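Local coordinates for protein SM80.1 Vicilin (Solanum melongena, PDB 5VF5) that is a 7S vicilin with two cupin domains, probably serves as a seed storage protein, and holds a copper(II) ion in the crystal, at residues R44-F49 / R263-V268; V51-L56 / V267-E272; G98-L103 / A243-M248; D317-V320 / P326-F329. All coordinates share one frame; numbering follows the deposited sequence. Where two conformers were deposited one is given.

Interaction 1 (R44-F49 / R263-V268); sequences RGIEKF and RSTRVV. With ACT (acetate ion), chain C.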
loop_
_atom_site.group_PDB
_atom_site.type_symbol
_atom_site.label_atom_id
_atom_site.label_comp_id
_atom_site.label_asym_id
_atom_site.label_seq_id
_atom_site.Cartn_x
_atom_site.Cartn_y
_atom_site.Cartn_z
ATOM N N ARG A 44 -16.866 5.235 2.707
ATOM C CA ARG A 44 -17.135 4.968 4.130
ATOM C C ARG A 44 -16.785 3.529 4.601
ATOM O O ARG A 44 -16.458 3.239 5.764
ATOM C CB ARG A 44 -18.596 5.243 4.475
ATOM C CG ARG A 44 -18.924 6.530 5.188
ATOM C CD ARG A 44 -20.416 6.561 5.561
ATOM N NE ARG A 44 -20.702 5.837 6.792
ATOM C CZ ARG A 44 -21.875 5.303 7.148
ATOM N NH1 ARG A 44 -22.942 5.359 6.357
ATOM N NH2 ARG A 44 -21.962 4.647 8.306
ATOM N N GLY A 45 -16.897 2.608 3.642
ATOM C CA GLY A 45 -16.584 1.195 3.910
ATOM C C GLY A 45 -15.133 0.907 4.243
ATOM O O GLY A 45 -14.815 -0.156 4.758
ATOM N N ILE A 46 -14.239 1.860 3.950
ATOM C CA ILE A 46 -12.824 1.747 4.268
ATOM C C ILE A 46 -12.330 2.889 5.149
ATOM O O ILE A 46 -11.127 3.135 5.205
ATOM C CB ILE A 46 -11.965 1.571 3.001
ATOM C CG1 ILE A 46 -11.998 2.801 2.085
ATOM C CG2 ILE A 46 -12.371 0.302 2.289
ATOM C CD1 ILE A 46 -10.958 2.739 0.964
ATOM N N GLU A 47 -13.251 3.550 5.855
ATOM C CA GLU A 47 -12.913 4.751 6.646
ATOM C C GLU A 47 -11.775 4.585 7.683
ATOM O O GLU A 47 -11.068 5.516 8.025
ATOM C CB GLU A 47 -14.153 5.297 7.385
ATOM C CG GLU A 47 -13.909 6.532 8.241
ATOM C CD GLU A 47 -15.123 6.999 9.041
ATOM O OE1 GLU A 47 -16.037 6.185 9.308
ATOM O OE2 GLU A 47 -15.148 8.200 9.449
ATOM N N LYS A 48 -11.654 3.333 8.179
ATOM C CA LYS A 48 -10.649 3.100 9.230
ATOM C C LYS A 48 -9.223 2.999 8.704
ATOM O O LYS A 48 -8.254 3.006 9.510
ATOM C CB LYS A 48 -10.996 1.909 10.109
ATOM C CG LYS A 48 -12.207 2.127 10.999
ATOM C CD LYS A 48 -12.478 0.925 11.886
ATOM C CE LYS A 48 -13.613 1.201 12.846
ATOM N NZ LYS A 48 -13.853 0.016 13.698
ATOM N N PHE A 49 -9.079 2.891 7.377
ATOM C CA PHE A 49 -7.785 2.605 6.794
ATOM C C PHE A 49 -7.119 3.874 6.259
ATOM O O PHE A 49 -7.784 4.795 5.763
ATOM C CB PHE A 49 -7.902 1.573 5.699
ATOM C CG PHE A 49 -8.213 0.188 6.192
ATOM C CD1 PHE A 49 -7.207 -0.654 6.573
ATOM C CD2 PHE A 49 -9.526 -0.225 6.331
ATOM C CE1 PHE A 49 -7.484 -1.915 7.058
ATOM C CE2 PHE A 49 -9.811 -1.492 6.826
ATOM C CZ PHE A 49 -8.789 -2.334 7.153
ATOM N N ARG A 263 -15.214 -9.354 -3.412
ATOM C CA ARG A 263 -15.556 -8.696 -2.138
ATOM C C ARG A 263 -14.574 -7.685 -1.594
ATOM O O ARG A 263 -14.962 -6.884 -0.753
ATOM C CB ARG A 263 -15.884 -9.697 -1.069
ATOM C CG ARG A 263 -14.805 -10.596 -0.697
ATOM C CD ARG A 263 -15.226 -11.358 0.593
ATOM N NE ARG A 263 -15.051 -10.636 1.850
ATOM C CZ ARG A 263 -15.975 -10.152 2.684
ATOM N NH1 ARG A 263 -17.288 -10.160 2.394
ATOM N NH2 ARG A 263 -15.579 -9.582 3.821
ATOM N N SER A 264 -13.343 -7.680 -2.110
ATOM C CA SER A 264 -12.303 -6.875 -1.550
ATOM C C SER A 264 -12.153 -5.555 -2.269
ATOM O O SER A 264 -12.038 -5.530 -3.473
ATOM C CB SER A 264 -10.987 -7.649 -1.555
ATOM O OG SER A 264 -9.882 -6.892 -1.053
ATOM N N THR A 265 -12.171 -4.481 -1.505
ATOM C CA THR A 265 -11.820 -3.162 -2.024
ATOM C C THR A 265 -10.300 -3.053 -2.053
ATOM O O THR A 265 -9.613 -3.511 -1.120
ATOM C CB THR A 265 -12.381 -2.066 -1.096
ATOM O OG1 THR A 265 -13.802 -2.103 -1.139
ATOM C CG2 THR A 265 -11.920 -0.678 -1.480
ATOM N N ARG A 266 -9.765 -2.496 -3.137
ATOM C CA ARG A 266 -8.323 -2.387 -3.335
ATOM C C ARG A 266 -7.858 -0.966 -3.310
ATOM O O ARG A 266 -8.490 -0.104 -3.894
ATOM C CB ARG A 266 -7.905 -3.079 -4.637
ATOM C CG ARG A 266 -8.323 -4.570 -4.686
ATOM C CD ARG A 266 -7.225 -5.432 -4.026
ATOM N NE ARG A 266 -7.725 -6.489 -3.228
ATOM C CZ ARG A 266 -7.254 -7.698 -3.206
ATOM N NH1 ARG A 266 -6.308 -8.077 -4.086
ATOM N NH2 ARG A 266 -7.722 -8.515 -2.312
ATOM N N VAL A 267 -6.770 -0.724 -2.589
ATOM C CA VAL A 267 -6.130 0.582 -2.576
ATOM C C VAL A 267 -4.803 0.427 -3.286
ATOM O O VAL A 267 -3.860 -0.165 -2.730
ATOM C CB VAL A 267 -5.942 1.127 -1.146
ATOM C CG1 VAL A 267 -5.369 2.516 -1.204
ATOM C CG2 VAL A 267 -7.260 1.153 -0.369
ATOM N N VAL A 268 -4.783 0.866 -4.544
ATOM C CA VAL A 268 -3.715 0.575 -5.501
ATOM C C VAL A 268 -2.771 1.745 -5.601
ATOM O O VAL A 268 -3.241 2.848 -5.868
ATOM C CB VAL A 268 -4.341 0.284 -6.888
ATOM C CG1 VAL A 268 -3.280 0.122 -7.964
ATOM C CG2 VAL A 268 -5.242 -0.946 -6.751
HETATM C C ACT C . -6.192 -5.844 -7.519
HETATM O O ACT C . -5.955 -6.752 -6.664
HETATM O OXT ACT C . -7.317 -5.765 -8.061
HETATM C CH3 ACT C . -5.148 -4.846 -7.958
#

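Interaction 2 (V51-L56 / V267-E272); sequences VSVIEL and VVMVVE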
loop_
_atom_site.group_PDB
_atom_site.type_symbol
_atom_site.label_atom_id
_atom_site.label_comp_id
_atom_site.label_asym_id
_atom_site.label_seq_id
_atom_site.Cartn_x
_atom_site.Cartn_y
_atom_site.Cartn_z
ATOM N N VAL A 51 -3.435 5.082 3.965
ATOM C CA VAL A 51 -2.217 4.705 3.290
ATOM C C VAL A 51 -1.209 5.804 3.351
ATOM O O VAL A 51 -1.570 6.995 3.355
ATOM C CB VAL A 51 -2.389 4.174 1.836
ATOM C CG1 VAL A 51 -3.151 2.860 1.821
ATOM C CG2 VAL A 51 -3.008 5.186 0.929
ATOM N N SER A 52 0.056 5.424 3.381
ATOM C CA SER A 52 1.151 6.391 3.496
ATOM C C SER A 52 2.387 5.865 2.784
ATOM O O SER A 52 2.458 4.686 2.385
ATOM C CB SER A 52 1.446 6.672 4.981
ATOM O OG SER A 52 1.805 5.472 5.661
ATOM N N VAL A 53 3.364 6.736 2.676
ATOM C CA VAL A 53 4.659 6.413 2.108
ATOM C C VAL A 53 5.742 6.903 3.076
ATOM O O VAL A 53 5.613 7.976 3.641
ATOM C CB VAL A 53 4.870 6.993 0.676
ATOM C CG1 VAL A 53 6.304 6.800 0.188
ATOM C CG2 VAL A 53 3.912 6.353 -0.308
ATOM N N ILE A 54 6.751 6.048 3.306
ATOM C CA ILE A 54 7.967 6.416 4.000
ATOM C C ILE A 54 9.095 6.353 2.991
ATOM O O ILE A 54 9.275 5.332 2.323
ATOM C CB ILE A 54 8.279 5.452 5.170
ATOM C CG1 ILE A 54 7.104 5.398 6.152
ATOM C CG2 ILE A 54 9.585 5.880 5.838
ATOM C CD1 ILE A 54 7.212 4.328 7.218
ATOM N N GLU A 55 9.891 7.413 2.925
ATOM C CA GLU A 55 11.055 7.515 2.059
ATOM C C GLU A 55 12.258 7.864 2.914
ATOM O O GLU A 55 12.194 8.807 3.710
ATOM C CB GLU A 55 10.880 8.666 1.082
ATOM C CG GLU A 55 9.768 8.500 0.125
ATOM C CD GLU A 55 9.676 9.654 -0.864
ATOM O OE1 GLU A 55 10.172 10.789 -0.599
ATOM O OE2 GLU A 55 9.030 9.430 -1.893
ATOM N N LEU A 56 13.318 7.065 2.820
ATOM C CA LEU A 56 14.582 7.366 3.495
ATOM C C LEU A 56 15.639 7.575 2.399
ATOM O O LEU A 56 15.888 6.687 1.582
ATOM C CB LEU A 56 15.023 6.240 4.457
ATOM C CG LEU A 56 14.615 6.426 5.926
ATOM C CD1 LEU A 56 13.117 6.383 6.071
ATOM C CD2 LEU A 56 15.285 5.408 6.843
ATOM N N VAL A 267 -6.770 -0.724 -2.589
ATOM C CA VAL A 267 -6.130 0.582 -2.576
ATOM C C VAL A 267 -4.803 0.427 -3.286
ATOM O O VAL A 267 -3.860 -0.165 -2.730
ATOM C CB VAL A 267 -5.942 1.127 -1.146
ATOM C CG1 VAL A 267 -5.369 2.516 -1.204
ATOM C CG2 VAL A 267 -7.260 1.153 -0.369
ATOM N N VAL A 268 -4.783 0.866 -4.544
ATOM C CA VAL A 268 -3.715 0.575 -5.501
ATOM C C VAL A 268 -2.771 1.745 -5.601
ATOM O O VAL A 268 -3.241 2.848 -5.868
ATOM C CB VAL A 268 -4.341 0.284 -6.888
ATOM C CG1 VAL A 268 -3.280 0.122 -7.964
ATOM C CG2 VAL A 268 -5.242 -0.946 -6.751
ATOM N N MET A 269 -1.495 1.553 -5.332
ATOM C CA MET A 269 -0.501 2.659 -5.568
ATOM C C MET A 269 0.524 2.303 -6.575
ATOM O O MET A 269 1.086 1.194 -6.664
ATOM C CB MET A 269 0.315 3.091 -4.353
ATOM C CG MET A 269 1.230 4.320 -4.640
ATOM S SD MET A 269 2.138 4.881 -3.215
ATOM C CE MET A 269 3.262 3.538 -3.022
ATOM N N VAL A 270 0.728 3.268 -7.451
ATOM C CA VAL A 270 1.613 3.074 -8.591
ATOM C C VAL A 270 3.043 3.226 -8.127
ATOM O O VAL A 270 3.386 4.196 -7.461
ATOM C CB VAL A 270 1.364 4.099 -9.700
ATOM C CG1 VAL A 270 2.243 3.835 -10.898
ATOM C CG2 VAL A 270 -0.102 4.073 -10.104
ATOM N N VAL A 271 3.855 2.220 -8.453
ATOM C CA VAL A 271 5.291 2.219 -8.129
ATOM C C VAL A 271 6.184 2.509 -9.333
ATOM O O VAL A 271 7.247 3.068 -9.122
ATOM C CB VAL A 271 5.732 1.019 -7.315
ATOM C CG1 VAL A 271 4.939 1.006 -6.017
ATOM C CG2 VAL A 271 5.538 -0.253 -8.069
ATOM N N GLU A 272 5.765 2.099 -10.542
ATOM C CA GLU A 272 6.535 2.271 -11.780
ATOM C C GLU A 272 5.599 2.524 -12.921
ATOM O O GLU A 272 4.557 1.876 -12.989
ATOM C CB GLU A 272 7.385 1.006 -12.122
ATOM C CG GLU A 272 8.510 0.740 -11.139
ATOM C CD GLU A 272 9.168 -0.630 -11.268
ATOM O OE1 GLU A 272 9.122 -1.237 -12.350
ATOM O OE2 GLU A 272 9.717 -1.121 -10.255
#

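Interaction 3 (G98-L103 / A243-M248); sequences GDVLRL and AAVAFM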
loop_
_atom_site.group_PDB
_atom_site.type_symbol
_atom_site.label_atom_id
_atom_site.label_comp_id
_atom_site.label_asym_id
_atom_site.label_seq_id
_atom_site.Cartn_x
_atom_site.Cartn_y
_atom_site.Cartn_z
ATOM N N GLY A 98 10.011 -5.913 -2.149
ATOM C CA GLY A 98 9.007 -6.916 -2.146
ATOM C C GLY A 98 8.660 -7.491 -0.787
ATOM O O GLY A 98 7.676 -8.242 -0.658
ATOM N N ASP A 99 9.453 -7.158 0.229
ATOM C CA ASP A 99 9.154 -7.644 1.574
ATOM C C ASP A 99 7.865 -7.019 2.108
ATOM O O ASP A 99 7.613 -5.802 1.918
ATOM C CB ASP A 99 10.268 -7.333 2.544
ATOM C CG ASP A 99 11.484 -8.244 2.410
ATOM O OD1 ASP A 99 11.444 -9.310 1.728
ATOM O OD2 ASP A 99 12.507 -7.887 3.057
ATOM N N VAL A 100 7.096 -7.844 2.776
ATOM C CA VAL A 100 5.873 -7.497 3.459
ATOM C C VAL A 100 6.026 -7.779 4.929
ATOM O O VAL A 100 6.422 -8.876 5.290
ATOM C CB VAL A 100 4.671 -8.292 2.918
ATOM C CG1 VAL A 100 3.395 -7.920 3.653
ATOM C CG2 VAL A 100 4.529 -8.123 1.404
ATOM N N LEU A 101 5.692 -6.811 5.797
ATOM C CA LEU A 101 5.858 -6.951 7.235
ATOM C C LEU A 101 4.627 -6.440 7.928
ATOM O O LEU A 101 4.254 -5.269 7.731
ATOM C CB LEU A 101 7.092 -6.181 7.723
ATOM C CG LEU A 101 7.420 -6.316 9.192
ATOM C CD1 LEU A 101 7.930 -7.689 9.545
ATOM C CD2 LEU A 101 8.440 -5.248 9.575
ATOM N N ARG A 102 3.970 -7.287 8.715
ATOM C CA ARG A 102 2.894 -6.833 9.610
ATOM C C ARG A 102 3.532 -6.274 10.876
ATOM O O ARG A 102 4.318 -6.940 11.538
ATOM C CB ARG A 102 1.998 -8.015 9.920
ATOM C CG ARG A 102 0.903 -7.770 10.915
ATOM C CD ARG A 102 -0.322 -7.164 10.276
ATOM N NE ARG A 102 -1.327 -7.123 11.320
ATOM C CZ ARG A 102 -1.405 -6.193 12.262
ATOM N NH1 ARG A 102 -0.645 -5.093 12.205
ATOM N NH2 ARG A 102 -2.303 -6.304 13.206
ATOM N N LEU A 103 3.173 -5.026 11.200
ATOM C CA LEU A 103 3.666 -4.358 12.398
ATOM C C LEU A 103 2.479 -4.104 13.338
ATOM O O LEU A 103 1.521 -3.326 13.022
ATOM C CB LEU A 103 4.278 -3.011 11.995
ATOM C CG LEU A 103 5.032 -2.278 13.072
ATOM C CD1 LEU A 103 6.299 -3.024 13.486
ATOM C CD2 LEU A 103 5.339 -0.861 12.561
ATOM N N ALA A 243 -6.550 -8.352 5.507
ATOM C CA ALA A 243 -5.924 -7.623 4.412
ATOM C C ALA A 243 -5.132 -8.544 3.492
ATOM O O ALA A 243 -4.643 -9.593 3.908
ATOM C CB ALA A 243 -5.056 -6.501 4.942
ATOM N N ALA A 244 -4.962 -8.119 2.260
ATOM C CA ALA A 244 -4.078 -8.736 1.311
ATOM C C ALA A 244 -3.092 -7.722 0.795
ATOM O O ALA A 244 -3.364 -6.497 0.806
ATOM C CB ALA A 244 -4.848 -9.304 0.157
ATOM N N VAL A 245 -1.993 -8.216 0.255
ATOM C CA VAL A 245 -1.037 -7.374 -0.455
ATOM C C VAL A 245 -0.838 -7.969 -1.835
ATOM O O VAL A 245 -0.400 -9.113 -1.951
ATOM C CB VAL A 245 0.325 -7.230 0.255
ATOM C CG1 VAL A 245 1.221 -6.330 -0.549
ATOM C CG2 VAL A 245 0.125 -6.792 1.693
ATOM N N ALA A 246 -1.165 -7.205 -2.864
ATOM C CA ALA A 246 -1.142 -7.657 -4.222
ATOM C C ALA A 246 -0.035 -6.880 -4.947
ATOM O O ALA A 246 0.165 -5.673 -4.755
ATOM C CB ALA A 246 -2.474 -7.448 -4.907
ATOM N N PHE A 247 0.635 -7.579 -5.843
ATOM C CA PHE A 247 1.636 -7.018 -6.722
ATOM C C PHE A 247 1.225 -7.284 -8.168
ATOM O O PHE A 247 1.043 -8.443 -8.553
ATOM C CB PHE A 247 2.977 -7.699 -6.451
ATOM C CG PHE A 247 3.435 -7.587 -5.020
ATOM C CD1 PHE A 247 3.010 -8.484 -4.059
ATOM C CD2 PHE A 247 4.247 -6.524 -4.641
ATOM C CE1 PHE A 247 3.451 -8.375 -2.749
ATOM C CE2 PHE A 247 4.726 -6.413 -3.335
ATOM C CZ PHE A 247 4.290 -7.329 -2.378
ATOM N N MET A 248 1.018 -6.221 -8.941
ATOM C CA MET A 248 0.621 -6.384 -10.337
ATOM C C MET A 248 1.613 -5.647 -11.186
ATOM O O MET A 248 1.898 -4.480 -10.937
ATOM C CB MET A 248 -0.813 -5.905 -10.595
ATOM C CG MET A 248 -1.286 -6.133 -12.019
ATOM S SD MET A 248 -3.068 -6.051 -12.157
ATOM C CE MET A 248 -3.213 -4.286 -12.063
#

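Interaction 4 (D317-V320 / P326-F329); sequences DVLV and PITF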
loop_
_atom_site.group_PDB
_atom_site.type_symbol
_atom_site.label_atom_id
_atom_site.label_comp_id
_atom_site.label_asym_id
_atom_site.label_seq_id
_atom_site.Cartn_x
_atom_site.Cartn_y
_atom_site.Cartn_z
ATOM N N ASP A 317 0.518 7.850 -7.372
ATOM C CA ASP A 317 -0.919 8.025 -7.350
ATOM C C ASP A 317 -1.582 6.792 -6.763
ATOM O O ASP A 317 -1.050 5.668 -6.875
ATOM C CB ASP A 317 -1.488 8.198 -8.757
ATOM C CG ASP A 317 -1.105 9.512 -9.424
ATOM O OD1 ASP A 317 -0.626 10.459 -8.757
ATOM O OD2 ASP A 317 -1.315 9.548 -10.663
ATOM N N VAL A 318 -2.750 6.990 -6.202
ATOM C CA VAL A 318 -3.606 5.936 -5.673
ATOM C C VAL A 318 -4.945 5.873 -6.388
ATOM O O VAL A 318 -5.574 6.903 -6.660
ATOM C CB VAL A 318 -3.791 6.130 -4.155
ATOM C CG1 VAL A 318 -4.913 5.292 -3.588
ATOM C CG2 VAL A 318 -2.475 5.859 -3.444
ATOM N N LEU A 319 -5.406 4.656 -6.670
ATOM C CA LEU A 319 -6.761 4.427 -7.092
ATOM C C LEU A 319 -7.411 3.461 -6.127
ATOM O O LEU A 319 -6.852 2.393 -5.885
ATOM C CB LEU A 319 -6.826 3.829 -8.486
ATOM C CG LEU A 319 -8.216 3.656 -9.080
ATOM C CD1 LEU A 319 -8.961 4.963 -9.312
ATOM C CD2 LEU A 319 -8.142 2.868 -10.373
ATOM N N VAL A 320 -8.606 3.781 -5.656
ATOM C CA VAL A 320 -9.391 2.861 -4.860
ATOM C C VAL A 320 -10.348 2.148 -5.839
ATOM O O VAL A 320 -11.104 2.798 -6.557
ATOM C CB VAL A 320 -10.165 3.580 -3.751
ATOM C CG1 VAL A 320 -11.097 2.609 -3.050
ATOM C CG2 VAL A 320 -9.197 4.253 -2.783
ATOM N N PRO A 326 -16.085 -3.487 -12.179
ATOM C CA PRO A 326 -15.235 -3.855 -13.308
ATOM C C PRO A 326 -14.169 -2.794 -13.546
ATOM O O PRO A 326 -14.461 -1.573 -13.514
ATOM C CB PRO A 326 -16.213 -3.943 -14.486
ATOM C CG PRO A 326 -17.517 -4.340 -13.828
ATOM C CD PRO A 326 -17.506 -3.508 -12.556
ATOM N N ILE A 327 -12.949 -3.228 -13.810
ATOM C CA ILE A 327 -11.805 -2.345 -14.009
ATOM C C ILE A 327 -10.848 -2.939 -15.018
ATOM O O ILE A 327 -10.674 -4.151 -15.076
ATOM C CB ILE A 327 -11.098 -2.096 -12.637
ATOM C CG1 ILE A 327 -9.858 -1.231 -12.731
ATOM C CG2 ILE A 327 -10.679 -3.400 -11.974
ATOM C CD1 ILE A 327 -10.075 0.171 -12.432
ATOM N N THR A 328 -10.156 -2.072 -15.730
ATOM C CA THR A 328 -9.029 -2.416 -16.588
ATOM C C THR A 328 -7.974 -1.342 -16.464
ATOM O O THR A 328 -8.278 -0.153 -16.225
ATOM C CB THR A 328 -9.456 -2.639 -18.062
ATOM O OG1 THR A 328 -8.347 -3.084 -18.842
ATOM C CG2 THR A 328 -9.978 -1.367 -18.675
ATOM N N PHE A 329 -6.740 -1.747 -16.651
ATOM C CA PHE A 329 -5.570 -0.860 -16.723
ATOM C C PHE A 329 -4.828 -1.165 -18.018
ATOM O O PHE A 329 -4.593 -2.325 -18.331
ATOM C CB PHE A 329 -4.599 -1.074 -15.577
ATOM C CG PHE A 329 -5.173 -0.855 -14.211
ATOM C CD1 PHE A 329 -5.772 -1.890 -13.519
ATOM C CD2 PHE A 329 -5.083 0.381 -13.588
ATOM C CE1 PHE A 329 -6.272 -1.694 -12.230
ATOM C CE2 PHE A 329 -5.569 0.593 -12.320
ATOM C CZ PHE A 329 -6.175 -0.443 -11.635
#

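Interaction 1 (R44-F49 / R263-V268)
Where Ile46 meets Thr265 the flat groups stand back: the ring of Phe49 on the side of the 44-49 loop and the guanidinium of Arg266 on the far side of the strand. The edge of the Phe49 ring receives Ile46 O in its plane, within the type I turn from Ile46 to Phe49. Arg266 grips Ser264 OG side-on with two nitrogens, NE at 3.1 Å and NH2 at 3.0 Å, the oxygen lying only 5° out of the guanidinium plane. At another edge Arg266 NH1 donates to acetate O over 2.9 Å and also pairs with Glu229, while Ala244 CB and Ala246 CB pack off one side of the same plane. The contact itself is aliphatic. Ile46 places CG1 between its backbone N and carbonyl carbon (chi1 65°), which sends CD1 forward to Val267 CG2 at 4.2 Å and leaves CG2 to cross the Thr265 methyl, CG2, at 3.9 Å. Phe36 and Ile344 close in round Ile46, and through Ile46 the loop leading into strand 49-56 of the first cupin domain is packed on strand 265-272 of the second. Thr265 and Val267 face the loop, and the Arg266 side chain leaves from the opposite side of the strand. Methyl-to-methyl packing thus joins the domains here, whereas the buried charge of Arg266 is met by a hydroxyl, a carboxylate and the acetate, probably from the crystallisation liquor.

Interaction 2 (V51-L56 / V267-E272)
Val51, Val53 and Val267 give up the most surface, 33 Å² each, with Met269 close behind. Val51 meets Val267 where the two strands come nearest, their CA atoms 8.2 Å apart. With CG1 opposite its carbonyl carbon (chi1 -65°), Val51 brings that methyl to 3.8 Å from Val267 CG1, and the other methyl, Val51 CG2, touches the same Val267 CG1 at 4.2 Å. A single methyl of Val267 therefore faces both branches of Val51, the side chains running past one another in opposite directions. Two residues further along each strand, Val53 CG2 lies 3.7 Å from Met269 SD and 4.0 Å from Met269 CE. The methionine chain is extended through CG and SD and bends only at its last torsion (chi3 70°), which turns CE toward Val53 CG2; the two side chains cross at about a right angle. Both residues were modelled in two conformers, and this second pair is accordingly the less certain of the two. Strand 49-56 belongs to a sheet of the first cupin domain and strand 265-272 to one of the second, and the sheets face each other. Leu33, Phe36, Phe121 and Phe342 add to the packing. Between the segments the attraction is dispersion and the exclusion of water, with a hydrogen bond between Tyr123 OH of the first domain and Val267 O beside it as a polar link between the domains.

Interaction 3 (G98-L103 / A243-M248)
Val100 makes both aliphatic and aromatic contacts with strand 243-250, one through each methyl. The aliphatic one joins Val100 CG1, opposite the backbone N (chi1 180°), to Val245 CG2 at 4.0 Å. The aromatic one is made by Val100 CG2, which sits in the plane of the Phe247 ring at its edge, 3.9 Å from CZ. The methyl thus abuts the rim of the ring instead of lying over it. Gly98 O, a backbone oxygen, comes obliquely to Phe247 CZ, also at 3.9 Å. Gly98 has a positive phi of 93°, a turn of the chain easily made by glycine, and lies just ahead of strand 100-103. Val74 of the neighbouring strand packs on both Val245 and Phe247, so that the valine pair and the ring belong to one hydrophobic layer between the first cupin domain and the second. Salt bridges lie beside it: Arg102 NH2 pairs with Glu70 of its own domain and Asp240 of the other. Dispersion dominates between the segments, while Arg102, shared by two carboxylates, probably adds electrostatic attraction across the domain boundary.

Interaction 4 (D317-V320 / P326-F329)
Leu319 reaches across to Ile327 and Phe329 from the strand 318-321. Its CB points at the facing segment, and CG continues in that direction, opposite the backbone N (chi1 -175°). At CG the chain forks; one branch, CD2, does all the touching. Leu319 CD2 stands 3.9 Å from Ile327 CD1, the two side chains meeting tip to tip, and 3.9 Å from Phe329 CE2, with Phe329 CZ next at 4.1 Å. In Ile327, chi1 of 178° sends CG1 toward the leucine, and a turn at chi2 (97°) sets the direction of CD1. The Phe329 ring is struck obliquely as the two side chains cross, so one leucine methyl touches both neighbours, which lie side by side ahead of it. The two strands belong to different sheets of the second cupin domain: 318-321 runs beside 265-272, whereas 327-331 lies between 254-261 and 275-281. Their facing side chains fill the interior of the cupin jelly-roll barrel, and the short link from one wall to the other includes His325, which with Cys281 and His283 binds the copper(II) ion. Phe277 packs on both Leu319 and Phe329 from strand 275-281, while Tyr259 covers Ile327 and Phe329 from strand 254-261. The side chain of Ile327 is about 11 Å from the copper, and that of Phe329 is about 5 Å from the bound acetate.

Interactions 1, 2 and 3 join the two cupin domains, whereas interaction 4 lies within the second. The sheet containing strands 243-250, 265-272 and 318-321 takes part in all four: its outer side meets the first domain and its inner side the barrel core. Interactions 1 and 2 share strand 265-272, with centres about 16 Å apart, and the centre of interaction 3 is about 12 Å from that of interaction 2. Along the chain, interaction 3 falls between the two halves of both 1 and 2, and interaction 4 follows. Strand 318-321 pairs with 265-272 through a probable bond from Val268 N to Leu319 O, so interactions 1 and 2 and interaction 4 rest on adjoining strands.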